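Local structure of PHD finger protein 3 (Homo sapiens, 6IC9) at residues A[12-17]-A[29-34]; A[75-80]-A[149-154]; A[44-49]-A[107-112]. The protein reads the phosphorylated C-terminal domain of RNA polymerase II through the SPOC domain described here, and thereby regulates neuronal gene expression. One frame throughout, in Å; residues are numbered along the deposited sequence.

Contact 1: residues A[12-17]-A[29-34]; sequences NFIWKG and TKAYPV
Phe13 places CG between its backbone N and carbonyl carbon (chi1 62°), while Lys30 has CG anti to the carbonyl carbon (chi1 -79°) and runs extended beyond it; together these torsions lay the lysine methylenes across one face of the phenyl ring. CE of Lys30 lies 3.8 Å from the ring centroid of Phe13, a CH-pi contact. The phenylalanine also serves a second aromatic: its CB sits over one face of the Tyr32 ring, 3.8 Å from that ring's centroid, so Phe13 bridges the side chains of Lys30 and Tyr32. Ile14 spreads its two branches along the opposing strand. CD1 of Ile14 meets CB of Ala31 at 3.7 Å, and CG2 reaches the CD atom of Pro33. Trp15 turns the edge of its indole to this strand, with CZ3 at 3.6 Å from CG2 of Thr29 and Ala31 CB farther along the same edge. The backbone N of Gly17 lies over one face of that indole, and NE1 of Trp15 donates to Pro46 O, which settles the polar end of a buried ring. The main chains are joined by Ile14 N to Ala31 O (2.8 Å), Ala31 N to Trp15 O (2.9 Å), and a reciprocal pair of bonds between Gly17 and Thr29. Lys16 and Lys30 form the non-hydrogen-bonded pair next to Gly17-Thr29. With segments 15-17 and 29-34 running at 159° to each other, this is one end of the antiparallel beta hairpin made by strands 15-21 and 25-35, the first two strands of the SPOC domain.

Contact 2: residues A[75-80]-A[149-154]; sequences ICVVRF and LGLIIR
Residues 75-80 and 149-154 are buried antiparallel neighbours in the sheet of the SPOC domain, close to the centre of the chain, their directions 158° apart and their axes approaching to 4.5 Å. Cys76-Ile152 and Val78-Gly150 are hydrogen-bonded pairs, each joined by two backbone bonds; Ile75-Ile153, Val77-Leu151 and Arg79-Leu149 are the non-hydrogen-bonded pairs. The bond from Gly150 N to Val78 O (2.9 Å) arrives 42° out of the Val78 carbonyl plane, whereas Val78 N meets Gly150 O in the plane of the Gly150 carbonyl. On the face of Ile75, Val77 and Leu151, aliphatic groups meet: CG2 of Ile75 touches CD1 of Leu151 at 3.5 Å, and Val77 CG2 packs on the same methyl. On the other face Val78 CG2 meets Ile152 CD1 at 4.0 Å. Here Phe80, with CG anti to its carbonyl carbon (chi1 -68°), lays its ring against the main chain of Gly150, CE2 3.5 Å from Gly150 N, where a CB on that residue would clash with the ring. Cutting this ring back to an alanine is likely to open a gap beside Gly150 and take from Met117 and Leu119 the ring they pack on. At the far end of this face Arg154, whose NH2 forms a salt bridge with Asp44, rests its CD 4.1 Å from Cys76 SG.

Contact 3: residues A[44-49]-A[107-112]; sequences DLPDSI and AANNMK
Asp44 and Met111 share a water that each segment grips by its main chain: Met111 N donates to it at 2.7 Å, and the water donates to Asp44 O at 2.8 Å. Beside this bridge the same carbonyl is packed directly, CB of Met111 lying 3.5 Å from Asp44 O. The thioether lies against the Leu45-Pro46 peptide, its SD 3.7 Å from Pro46 N and close to Leu45 C. A direct bond ties the segments farther on, where ND2 of Asn109 donates to Ser48 O at 2.8 Å, fairly straight (160° at the hydrogen) and with the oxygen near the amide plane. Asn109 carries CG between its backbone N and carbonyl carbon (chi1 67°), from where the two ends of the amide both meet main-chain atoms of strand 48-55: ND2 donates to Ser48 O, OD1 accepts from Gln50 N. In the SPOC domain this side-chain amide, lying beyond the end of strand 104-107 and beside the backbone bond of Ala108 with Gln50, holds the loop to the start of strand 48-55. Ala108 in this loop packs on an aromatic side chain of the bound RNA polymerase II peptide. The Pro46 ring crosses the Asn109 amide obliquely, CG being 3.6 Å from ND2. Deeper in, CG2 of Ile49 meets CB of Ala107 at 3.8 Å, and Met117 touches both residues.

From the N terminus, contact 1 closes first, folding strand 15-21 against strand 25-35 through a short hairpin loop before any other contact opens. Segment 44-49 then opens contact 3 and 75-80 opens contact 2; 107-112 closes the former while the latter waits for 149-154, so these two long loops cross rather than nest. All three feed one sheet. Strand 25-35 sits beside 73-82, where Tyr32 O and Arg79 N join contact 1 to contact 2. On the other side strand 15-21 borders 48-55, and the Trp15 indole reaches contact 3. Contacts 2 and 3 also meet directly, Arg154 lying against the helix end at which segment 44-49 begins.

Contact 1: residues A[12-17]-A[29-34]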
ATOM      1  N   ASN A  12      17.839  -0.937  -5.726  1.00 60.01           N
ATOM      2  CA  ASN A  12      17.393  -1.529  -4.475  1.00 58.51           C
ATOM      3  C   ASN A  12      15.861  -1.425  -4.315  1.00 51.80           C
ATOM      4  O   ASN A  12      15.343  -1.422  -3.194  1.00 52.34           O
ATOM      5  CB  ASN A  12      18.115  -0.886  -3.273  1.00 64.06           C
ATOM      6  CG  ASN A  12      17.952   0.643  -3.203  1.00 69.70           C
ATOM      7  OD1 ASN A  12      17.277   1.160  -2.304  1.00 71.06           O
ATOM      8  ND2 ASN A  12      18.600   1.370  -4.125  1.00 67.16           N
ATOM      9  N   PHE A  13      15.140  -1.355  -5.433  1.00 47.03           N
ATOM     10  CA  PHE A  13      13.700  -1.588  -5.379  1.00 41.36           C
ATOM     11  C   PHE A  13      13.425  -3.073  -5.190  1.00 44.47           C
ATOM     12  O   PHE A  13      14.150  -3.935  -5.707  1.00 39.83           O
ATOM     13  CB  PHE A  13      12.991  -1.068  -6.648  1.00 37.25           C
ATOM     14  CG  PHE A  13      13.420  -1.734  -7.962  1.00 40.86           C
ATOM     15  CD1 PHE A  13      12.810  -2.879  -8.409  1.00 37.82           C
ATOM     16  CD2 PHE A  13      14.386  -1.146  -8.766  1.00 45.67           C
ATOM     17  CE1 PHE A  13      13.187  -3.475  -9.613  1.00 41.06           C
ATOM     18  CE2 PHE A  13      14.783  -1.721  -9.967  1.00 48.59           C
ATOM     19  CZ  PHE A  13      14.173  -2.893 -10.399  1.00 45.73           C
ATOM     20  N   ILE A  14      12.356  -3.383  -4.450  1.00 36.64           N
ATOM     21  CA  ILE A  14      12.031  -4.782  -4.183  1.00 33.28           C
ATOM     22  C   ILE A  14      10.972  -5.374  -5.127  1.00 40.51           C
ATOM     23  O   ILE A  14      10.743  -6.599  -5.089  1.00 39.00           O
ATOM     24  CB  ILE A  14      11.606  -4.958  -2.709  1.00 44.00           C
ATOM     25  CG1 ILE A  14      10.440  -4.038  -2.379  1.00 43.55           C
ATOM     26  CG2 ILE A  14      12.718  -4.480  -1.822  1.00 39.62           C
ATOM     27  CD1 ILE A  14       9.085  -4.600  -2.751  1.00 43.97           C
ATOM     28  N   TRP A  15      10.322  -4.566  -5.960  1.00 34.69           N
ATOM     29  CA  TRP A  15       9.329  -5.079  -6.909  1.00 31.82           C
ATOM     30  C   TRP A  15       9.064  -3.999  -7.944  1.00 32.47           C
ATOM     31  O   TRP A  15       9.128  -2.812  -7.624  1.00 32.72           O
ATOM     32  CB  TRP A  15       8.021  -5.446  -6.194  1.00 33.95           C
ATOM     33  CG  TRP A  15       6.814  -5.728  -7.060  1.00 32.16           C
ATOM     34  CD1 TRP A  15       6.422  -6.946  -7.571  1.00 34.43           C
ATOM     35  CD2 TRP A  15       5.818  -4.772  -7.497  1.00 25.33           C
ATOM     36  NE1 TRP A  15       5.256  -6.800  -8.269  1.00 32.41           N
ATOM     37  CE2 TRP A  15       4.842  -5.493  -8.215  1.00 30.90           C
ATOM     38  CE3 TRP A  15       5.627  -3.397  -7.278  1.00 29.24           C
ATOM     39  CZ2 TRP A  15       3.721  -4.879  -8.791  1.00 33.53           C
ATOM     40  CZ3 TRP A  15       4.479  -2.767  -7.860  1.00 29.13           C
ATOM     41  CH2 TRP A  15       3.558  -3.519  -8.614  1.00 31.47           C
ATOM     42  N   LYS A  16       8.814  -4.414  -9.188  1.00 28.51           N
ATOM     43  CA  LYS A  16       8.456  -3.484 -10.266  1.00 31.19           C
ATOM     44  C   LYS A  16       7.264  -4.082 -10.972  1.00 28.49           C
ATOM     45  O   LYS A  16       7.279  -5.267 -11.336  1.00 31.41           O
ATOM     46  CB  LYS A  16       9.598  -3.266 -11.288  1.00 30.03           C
ATOM     47  CG  LYS A  16       9.272  -2.260 -12.397  1.00 36.89           C
ATOM     48  CD  LYS A  16      10.360  -2.399 -13.496  1.00 42.73           C
ATOM     49  CE  LYS A  16      10.105  -1.551 -14.698  1.00 46.88           C
ATOM     50  NZ  LYS A  16      11.066  -1.898 -15.827  1.00 46.11           N
ATOM     51  N   GLY A  17       6.201  -3.319 -11.103  1.00 27.70           N
ATOM     52  CA  GLY A  17       5.010  -3.897 -11.690  1.00 30.18           C
ATOM     53  C   GLY A  17       3.974  -2.814 -11.854  1.00 30.39           C
ATOM     54  O   GLY A  17       4.272  -1.639 -11.668  1.00 31.13           O
ATOM     55  N   THR A  29       5.289   1.036 -11.646  1.00 27.01           N
ATOM     56  CA  THR A  29       5.825   1.616 -10.430  1.00 25.12           C
ATOM     57  C   THR A  29       6.890   0.673  -9.881  1.00 28.89           C
ATOM     58  O   THR A  29       6.831  -0.530 -10.090  1.00 29.05           O
ATOM     59  CB  THR A  29       4.683   1.867  -9.418  1.00 30.83           C
ATOM     60  OG1 THR A  29       5.225   2.407  -8.216  1.00 33.66           O
ATOM     61  CG2 THR A  29       4.010   0.549  -9.059  1.00 32.80           C
ATOM     62  N   LYS A  30       7.837   1.221  -9.114  1.00 32.53           N
ATOM     63  CA  LYS A  30       8.769   0.417  -8.350  1.00 28.09           C
ATOM     64  C   LYS A  30       8.427   0.614  -6.877  1.00 29.01           C
ATOM     65  O   LYS A  30       8.060   1.725  -6.486  1.00 31.30           O
ATOM     66  CB  LYS A  30      10.208   0.864  -8.610  1.00 29.72           C
ATOM     67  CG  LYS A  30      10.784   0.328  -9.969  1.00 34.34           C
ATOM     68  CD  LYS A  30      12.085   1.095 -10.305  1.00 38.92           C
ATOM     69  CE  LYS A  30      12.772   0.497 -11.570  1.00 44.47           C
ATOM     70  NZ  LYS A  30      13.949   1.358 -12.007  1.00 43.86           N
ATOM     71  N   ALA A  31       8.514  -0.458  -6.098  1.00 28.01           N
ATOM     72  CA  ALA A  31       8.302  -0.396  -4.630  1.00 29.53           C
ATOM     73  C   ALA A  31       9.642  -0.445  -3.910  1.00 28.78           C
ATOM     74  O   ALA A  31      10.504  -1.261  -4.256  1.00 32.78           O
ATOM     75  CB  ALA A  31       7.452  -1.582  -4.156  1.00 29.44           C
ATOM     76  N   TYR A  32       9.808   0.410  -2.895  1.00 31.06           N
ATOM     77  CA  TYR A  32      10.979   0.478  -2.040  1.00 29.43           C
ATOM     78  C   TYR A  32      10.555   0.232  -0.607  1.00 29.39           C
ATOM     79  O   TYR A  32       9.486   0.696  -0.189  1.00 27.07           O
ATOM     80  CB  TYR A  32      11.652   1.850  -2.100  1.00 27.08           C
ATOM     81  CG  TYR A  32      12.193   2.104  -3.517  1.00 31.34           C
ATOM     82  CD1 TYR A  32      11.384   2.628  -4.500  1.00 33.74           C
ATOM     83  CD2 TYR A  32      13.508   1.726  -3.864  1.00 36.99           C
ATOM     84  CE1 TYR A  32      11.875   2.819  -5.812  1.00 35.82           C
ATOM     85  CE2 TYR A  32      13.991   1.907  -5.152  1.00 40.32           C
ATOM     86  CZ  TYR A  32      13.181   2.458  -6.107  1.00 40.09           C
ATOM     87  OH  TYR A  32      13.669   2.628  -7.376  1.00 42.72           O
ATOM     88  N   PRO A  33      11.410  -0.405   0.184  1.00 29.97           N
ATOM     89  CA  PRO A  33      11.053  -0.667   1.593  1.00 32.71           C
ATOM     90  C   PRO A  33      10.967   0.593   2.415  1.00 30.50           C
ATOM     91  O   PRO A  33      11.704   1.567   2.215  1.00 32.44           O
ATOM     92  CB  PRO A  33      12.191  -1.579   2.093  1.00 35.79           C
ATOM     93  CG  PRO A  33      13.234  -1.496   1.094  1.00 38.74           C
ATOM     94  CD  PRO A  33      12.599  -1.173  -0.226  1.00 33.22           C
ATOM     95  N   VAL A  34      10.007   0.586   3.334  1.00 28.01           N
ATOM     96  CA  VAL A  34       9.817   1.662   4.280  1.00 27.42           C
ATOM     97  C   VAL A  34       9.901   1.130   5.707  1.00 31.03           C
ATOM     98  O   VAL A  34      10.663   1.641   6.532  1.00 34.71           O
ATOM     99  CB  VAL A  34       8.459   2.381   4.055  1.00 27.77           C
ATOM    100  CG1 VAL A  34       8.298   3.400   5.124  1.00 27.76           C
ATOM    101  CG2 VAL A  34       8.392   3.101   2.656  1.00 27.56           C
TER

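Contact 2: residues A[75-80]-A[149-154]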
ATOM      1  N   ILE A  75       3.595  -7.295   9.212  1.00 33.24           N
ATOM      2  CA  ILE A  75       3.161  -6.067   8.571  1.00 33.61           C
ATOM      3  C   ILE A  75       4.388  -5.423   7.959  1.00 36.07           C
ATOM      4  O   ILE A  75       5.400  -5.238   8.641  1.00 33.36           O
ATOM      5  CB  ILE A  75       2.480  -5.106   9.554  1.00 35.31           C
ATOM      6  CG1 ILE A  75       1.185  -5.711  10.105  1.00 35.97           C
ATOM      7  CG2 ILE A  75       2.149  -3.807   8.808  1.00 37.14           C
ATOM      8  CD1 ILE A  75       0.717  -4.968  11.255  1.00 38.92           C
ATOM      9  N   CYS A  76       4.320  -5.097   6.678  1.00 32.64           N
ATOM     10  CA  CYS A  76       5.366  -4.229   6.166  1.00 32.12           C
ATOM     11  C   CYS A  76       4.778  -3.118   5.306  1.00 32.23           C
ATOM     12  O   CYS A  76       3.618  -3.136   4.896  1.00 30.20           O
ATOM     13  CB  CYS A  76       6.454  -5.011   5.459  1.00 42.61           C
ATOM     14  SG  CYS A  76       6.124  -5.527   3.809  1.00 44.65           S
ATOM     15  N   VAL A  77       5.578  -2.093   5.131  1.00 29.87           N
ATOM     16  CA  VAL A  77       5.127  -0.865   4.501  1.00 24.24           C
ATOM     17  C   VAL A  77       6.136  -0.607   3.400  1.00 28.61           C
ATOM     18  O   VAL A  77       7.346  -0.703   3.649  1.00 25.62           O
ATOM     19  CB  VAL A  77       5.079   0.322   5.494  1.00 24.08           C
ATOM     20  CG1 VAL A  77       4.639   1.556   4.692  1.00 25.78           C
ATOM     21  CG2 VAL A  77       4.070   0.049   6.678  1.00 27.24           C
ATOM     22  N   VAL A  78       5.654  -0.405   2.166  1.00 26.45           N
ATOM     23  CA  VAL A  78       6.527  -0.035   1.056  1.00 26.27           C
ATOM     24  C   VAL A  78       6.086   1.323   0.536  1.00 24.45           C
ATOM     25  O   VAL A  78       4.998   1.825   0.861  1.00 25.80           O
ATOM     26  CB  VAL A  78       6.523  -1.058  -0.100  1.00 25.20           C
ATOM     27  CG1 VAL A  78       7.035  -2.409   0.389  1.00 26.81           C
ATOM     28  CG2 VAL A  78       5.075  -1.203  -0.748  1.00 26.07           C
ATOM     29  N   ARG A  79       6.961   1.949  -0.262  1.00 23.88           N
ATOM     30  CA  ARG A  79       6.593   3.203  -0.906  1.00 26.66           C
ATOM     31  C   ARG A  79       6.741   2.990  -2.414  1.00 26.90           C
ATOM     32  O   ARG A  79       7.636   2.255  -2.860  1.00 27.98           O
ATOM     33  CB  ARG A  79       7.435   4.396  -0.465  1.00 31.45           C
ATOM     34  CG  ARG A  79       8.889   4.328  -0.849  1.00 31.81           C
ATOM     35  CD  ARG A  79       9.641   5.641  -0.376  1.00 33.64           C
ATOM     36  NE  ARG A  79      11.080   5.423  -0.492  1.00 33.08           N
ATOM     37  CZ  ARG A  79      11.732   5.549  -1.626  1.00 39.15           C
ATOM     38  NH1 ARG A  79      11.077   5.953  -2.728  1.00 32.71           N
ATOM     39  NH2 ARG A  79      13.022   5.271  -1.659  1.00 39.17           N
ATOM     40  N   PHE A  80       5.801   3.540  -3.163  1.00 25.27           N
ATOM     41  CA  PHE A  80       5.746   3.373  -4.625  1.00 24.58           C
ATOM     42  C   PHE A  80       6.305   4.611  -5.283  1.00 26.02           C
ATOM     43  O   PHE A  80       6.047   5.726  -4.816  1.00 27.44           O
ATOM     44  CB  PHE A  80       4.296   3.136  -5.093  1.00 25.70           C
ATOM     45  CG  PHE A  80       3.744   1.809  -4.631  1.00 26.41           C
ATOM     46  CD1 PHE A  80       4.195   0.630  -5.203  1.00 27.34           C
ATOM     47  CD2 PHE A  80       2.757   1.755  -3.629  1.00 26.31           C
ATOM     48  CE1 PHE A  80       3.689  -0.645  -4.782  1.00 26.43           C
ATOM     49  CE2 PHE A  80       2.255   0.504  -3.170  1.00 28.47           C
ATOM     50  CZ  PHE A  80       2.702  -0.728  -3.784  1.00 29.36           C
ATOM     51  N   LEU A 149       1.780   4.803  -0.476  1.00 25.45           N
ATOM     52  CA  LEU A 149       2.367   3.728   0.297  1.00 23.98           C
ATOM     53  C   LEU A 149       1.553   2.460   0.113  1.00 26.75           C
ATOM     54  O   LEU A 149       0.346   2.518  -0.090  1.00 26.40           O
ATOM     55  CB  LEU A 149       2.318   4.161   1.785  1.00 27.48           C
ATOM     56  CG  LEU A 149       3.513   4.857   2.461  1.00 38.73           C
ATOM     57  CD1 LEU A 149       4.238   5.889   1.638  1.00 34.39           C
ATOM     58  CD2 LEU A 149       3.114   5.389   3.887  1.00 31.62           C
ATOM     59  N   GLY A 150       2.202   1.313   0.252  1.00 24.84           N
ATOM     60  CA  GLY A 150       1.519   0.037   0.342  1.00 24.61           C
ATOM     61  C   GLY A 150       1.688  -0.507   1.755  1.00 26.39           C
ATOM     62  O   GLY A 150       2.807  -0.663   2.236  1.00 26.95           O
ATOM     63  N   LEU A 151       0.570  -0.825   2.383  1.00 21.68           N
ATOM     64  CA  LEU A 151       0.539  -1.503   3.691  1.00 23.35           C
ATOM     65  C   LEU A 151       0.223  -2.949   3.411  1.00 24.10           C
ATOM     66  O   LEU A 151      -0.870  -3.251   2.940  1.00 25.63           O
ATOM     67  CB  LEU A 151      -0.537  -0.850   4.569  1.00 27.03           C
ATOM     68  CG  LEU A 151      -0.880  -1.585   5.851  1.00 28.23           C
ATOM     69  CD1 LEU A 151       0.359  -1.624   6.668  1.00 26.84           C
ATOM     70  CD2 LEU A 151      -2.008  -0.766   6.559  1.00 30.10           C
ATOM     71  N   ILE A 152       1.176  -3.852   3.681  1.00 25.06           N
ATOM     72  CA  ILE A 152       1.062  -5.240   3.266  1.00 27.31           C
ATOM     73  C   ILE A 152       1.008  -6.137   4.506  1.00 30.55           C
ATOM     74  O   ILE A 152       1.936  -6.131   5.332  1.00 28.82           O
ATOM     75  CB  ILE A 152       2.236  -5.645   2.346  1.00 30.41           C
ATOM     76  CG1 ILE A 152       2.383  -4.574   1.239  1.00 30.24           C
ATOM     77  CG2 ILE A 152       2.000  -7.015   1.734  1.00 28.84           C
ATOM     78  CD1 ILE A 152       3.640  -4.787   0.397  1.00 29.87           C
ATOM     79  N   ILE A 153      -0.080  -6.886   4.636  0.57 29.54           N
ATOM     80  CA  ILE A 153      -0.258  -7.886   5.693  0.57 31.03           C
ATOM     81  C   ILE A 153       0.096  -9.252   5.121  0.57 33.33           C
ATOM     82  O   ILE A 153      -0.596  -9.744   4.224  0.57 30.85           O
ATOM     83  CB  ILE A 153      -1.709  -7.904   6.206  0.57 30.24           C
ATOM     84  CG1 ILE A 153      -2.221  -6.478   6.428  0.57 29.59           C
ATOM     85  CG2 ILE A 153      -1.831  -8.809   7.469  0.57 32.02           C
ATOM     86  CD1 ILE A 153      -1.359  -5.680   7.406  0.57 30.53           C
ATOM     87  N   ARG A 154       1.141  -9.891   5.654  1.00 32.73           N
ATOM     88  CA  ARG A 154       1.564 -11.206   5.178  1.00 34.87           C
ATOM     89  C   ARG A 154       1.438 -12.285   6.263  1.00 36.33           C
ATOM     90  O   ARG A 154       1.492 -12.013   7.462  1.00 38.26           O
ATOM     91  CB  ARG A 154       3.002 -11.126   4.678  1.00 40.19           C
ATOM     92  CG  ARG A 154       3.208  -9.789   3.898  1.00 46.40           C
ATOM     93  CD  ARG A 154       4.663  -9.313   3.848  1.00 49.06           C
ATOM     94  NE  ARG A 154       5.318 -10.156   2.888  1.00 40.62           N
ATOM     95  CZ  ARG A 154       6.621 -10.201   2.631  1.00 39.78           C
ATOM     96  NH1 ARG A 154       7.504  -9.434   3.265  1.00 37.02           N
ATOM     97  NH2 ARG A 154       7.015 -11.039   1.698  1.00 34.94           N
TER

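Contact 3: residues A[44-49]-A[107-112]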
ATOM      1  N   ASP A  44       5.964 -12.315  -3.853  1.00 36.83           N
ATOM      2  CA  ASP A  44       4.653 -12.286  -3.229  1.00 36.27           C
ATOM      3  C   ASP A  44       3.711 -11.248  -3.836  1.00 41.00           C
ATOM      4  O   ASP A  44       2.544 -11.202  -3.443  1.00 42.07           O
ATOM      5  CB  ASP A  44       4.815 -11.963  -1.733  1.00 35.11           C
ATOM      6  CG  ASP A  44       5.328 -13.150  -0.913  1.00 41.61           C
ATOM      7  OD1 ASP A  44       5.395 -14.273  -1.466  1.00 37.75           O
ATOM      8  OD2 ASP A  44       5.649 -12.935   0.288  1.00 34.51           O
ATOM      9  N   LEU A  45       4.208 -10.369  -4.720  1.00 37.03           N
ATOM     10  CA  LEU A  45       3.339  -9.378  -5.353  1.00 34.20           C
ATOM     11  C   LEU A  45       3.106  -9.775  -6.801  1.00 38.17           C
ATOM     12  O   LEU A  45       4.053 -10.223  -7.474  1.00 38.63           O
ATOM     13  CB  LEU A  45       3.962  -7.978  -5.293  1.00 29.98           C
ATOM     14  CG  LEU A  45       4.025  -7.420  -3.860  1.00 32.06           C
ATOM     15  CD1 LEU A  45       4.917  -6.236  -3.835  1.00 32.31           C
ATOM     16  CD2 LEU A  45       2.614  -7.076  -3.277  1.00 33.90           C
ATOM     17  N   PRO A  46       1.865  -9.682  -7.282  1.00 35.35           N
ATOM     18  CA  PRO A  46       1.581 -10.005  -8.692  1.00 34.09           C
ATOM     19  C   PRO A  46       2.253  -9.004  -9.628  1.00 34.64           C
ATOM     20  O   PRO A  46       2.765  -7.955  -9.208  1.00 32.07           O
ATOM     21  CB  PRO A  46       0.057  -9.923  -8.781  1.00 35.03           C
ATOM     22  CG  PRO A  46      -0.294  -8.823  -7.722  1.00 34.27           C
ATOM     23  CD  PRO A  46       0.729  -9.030  -6.592  1.00 37.77           C
ATOM     24  N   ASP A  47       2.246  -9.344 -10.942  1.00 29.38           N
ATOM     25  CA  ASP A  47       2.730  -8.403 -11.960  1.00 31.56           C
ATOM     26  C   ASP A  47       1.946  -7.086 -11.947  1.00 26.50           C
ATOM     27  O   ASP A  47       2.479  -6.036 -12.307  1.00 29.25           O
ATOM     28  CB  ASP A  47       2.587  -9.031 -13.383  1.00 26.61           C
ATOM     29  CG  ASP A  47       3.639 -10.083 -13.687  1.00 35.53           C
ATOM     30  OD1 ASP A  47       4.528 -10.328 -12.864  1.00 36.25           O
ATOM     31  OD2 ASP A  47       3.566 -10.667 -14.799  1.00 38.98           O
ATOM     32  N   SER A  48       0.652  -7.152 -11.692  1.00 28.91           N
ATOM     33  CA  SER A  48      -0.231  -5.999 -11.706  1.00 29.60           C
ATOM     34  C   SER A  48      -1.094  -6.103 -10.470  1.00 33.98           C
ATOM     35  O   SER A  48      -1.823  -7.080 -10.320  1.00 32.24           O
ATOM     36  CB  SER A  48      -1.109  -5.961 -12.957  1.00 32.74           C
ATOM     37  OG  SER A  48      -2.000  -4.866 -12.845  1.00 37.09           O
ATOM     38  N   ILE A  49      -0.959  -5.133  -9.563  1.00 28.72           N
ATOM     39  CA  ILE A  49      -1.820  -5.045  -8.390  1.00 28.85           C
ATOM     40  C   ILE A  49      -3.134  -4.426  -8.818  1.00 29.70           C
ATOM     41  O   ILE A  49      -3.153  -3.263  -9.239  1.00 28.03           O
ATOM     42  CB  ILE A  49      -1.175  -4.184  -7.297  1.00 27.06           C
ATOM     43  CG1 ILE A  49       0.132  -4.802  -6.849  1.00 29.46           C
ATOM     44  CG2 ILE A  49      -2.209  -3.953  -6.123  1.00 28.69           C
ATOM     45  CD1 ILE A  49       0.950  -3.891  -5.940  1.00 29.99           C
ATOM     46  N   ALA A 107      -6.347  -3.851  -2.455  1.00 26.64           N
ATOM     47  CA  ALA A 107      -5.941  -4.766  -3.523  1.00 28.80           C
ATOM     48  C   ALA A 107      -6.885  -5.963  -3.568  1.00 31.63           C
ATOM     49  O   ALA A 107      -7.270  -6.518  -2.531  1.00 29.87           O
ATOM     50  CB  ALA A 107      -4.480  -5.262  -3.327  1.00 26.41           C
ATOM     51  N   ALA A 108      -7.245  -6.386  -4.785  1.00 29.67           N
ATOM     52  CA  ALA A 108      -8.228  -7.455  -4.929  1.00 34.23           C
ATOM     53  C   ALA A 108      -7.662  -8.773  -5.483  1.00 39.33           C
ATOM     54  O   ALA A 108      -8.422  -9.736  -5.616  1.00 38.95           O
ATOM     55  CB  ALA A 108      -9.377  -6.980  -5.828  1.00 37.16           C
ATOM     56  N   ASN A 109      -6.390  -8.844  -5.838  1.00 33.59           N
ATOM     57  CA  ASN A 109      -5.811 -10.042  -6.473  1.00 37.34           C
ATOM     58  C   ASN A 109      -4.556 -10.475  -5.738  1.00 41.79           C
ATOM     59  O   ASN A 109      -3.505 -10.737  -6.332  1.00 43.93           O
ATOM     60  CB  ASN A 109      -5.506  -9.818  -7.968  1.00 38.59           C
ATOM     61  CG  ASN A 109      -4.376  -8.800  -8.193  1.00 39.44           C
ATOM     62  OD1 ASN A 109      -4.218  -7.852  -7.395  1.00 34.39           O
ATOM     63  ND2 ASN A 109      -3.587  -8.996  -9.274  1.00 32.17           N
ATOM     64  N   ASN A 110      -4.651 -10.571  -4.414  1.00 33.19           N
ATOM     65  CA  ASN A 110      -3.467 -10.866  -3.612  1.00 39.18           C
ATOM     66  C   ASN A 110      -2.919 -12.259  -3.906  1.00 37.34           C
ATOM     67  O   ASN A 110      -3.656 -13.201  -4.198  1.00 39.13           O
ATOM     68  CB  ASN A 110      -3.804 -10.764  -2.113  1.00 38.64           C
ATOM     69  CG  ASN A 110      -4.182  -9.342  -1.714  1.00 36.32           C
ATOM     70  OD1 ASN A 110      -3.687  -8.396  -2.339  1.00 39.09           O
ATOM     71  ND2 ASN A 110      -5.078  -9.178  -0.706  1.00 34.02           N
ATOM     72  N   MET A 111      -1.617 -12.400  -3.747  1.00 37.38           N
ATOM     73  CA  MET A 111      -1.097 -13.749  -3.845  1.00 44.73           C
ATOM     74  C   MET A 111      -1.219 -14.458  -2.504  1.00 44.00           C
ATOM     75  O   MET A 111      -1.575 -13.862  -1.470  1.00 39.04           O
ATOM     76  CB  MET A 111       0.338 -13.723  -4.365  1.00 39.48           C
ATOM     77  CG  MET A 111       0.286 -13.673  -5.920  1.00 48.19           C
ATOM     78  SD  MET A 111       1.823 -13.312  -6.717  1.00 61.44           S
ATOM     79  CE  MET A 111       2.697 -14.888  -6.571  1.00 51.99           C
ATOM     80  N   LYS A 112      -0.900 -15.754  -2.544  1.00 42.68           N
ATOM     81  CA  LYS A 112      -1.182 -16.657  -1.433  1.00 41.91           C
ATOM     82  C   LYS A 112      -0.621 -16.137  -0.113  1.00 42.54           C
ATOM     83  O   LYS A 112      -1.277 -16.234   0.927  1.00 45.05           O
ATOM     84  CB  LYS A 112      -0.608 -18.039  -1.786  1.00 49.80           C
ATOM     85  CG  LYS A 112      -0.801 -19.128  -0.750  1.00 57.66           C
ATOM     86  CD  LYS A 112       0.050 -20.368  -1.089  1.00 61.38           C
ATOM     87  CE  LYS A 112      -0.167 -21.497  -0.075  1.00 68.59           C
ATOM     88  NZ  LYS A 112       0.169 -21.097   1.339  1.00 70.84           N
TER
HETATM   89  O   HOH W   1      -0.111 -10.219  -3.460  1.00 36.96           O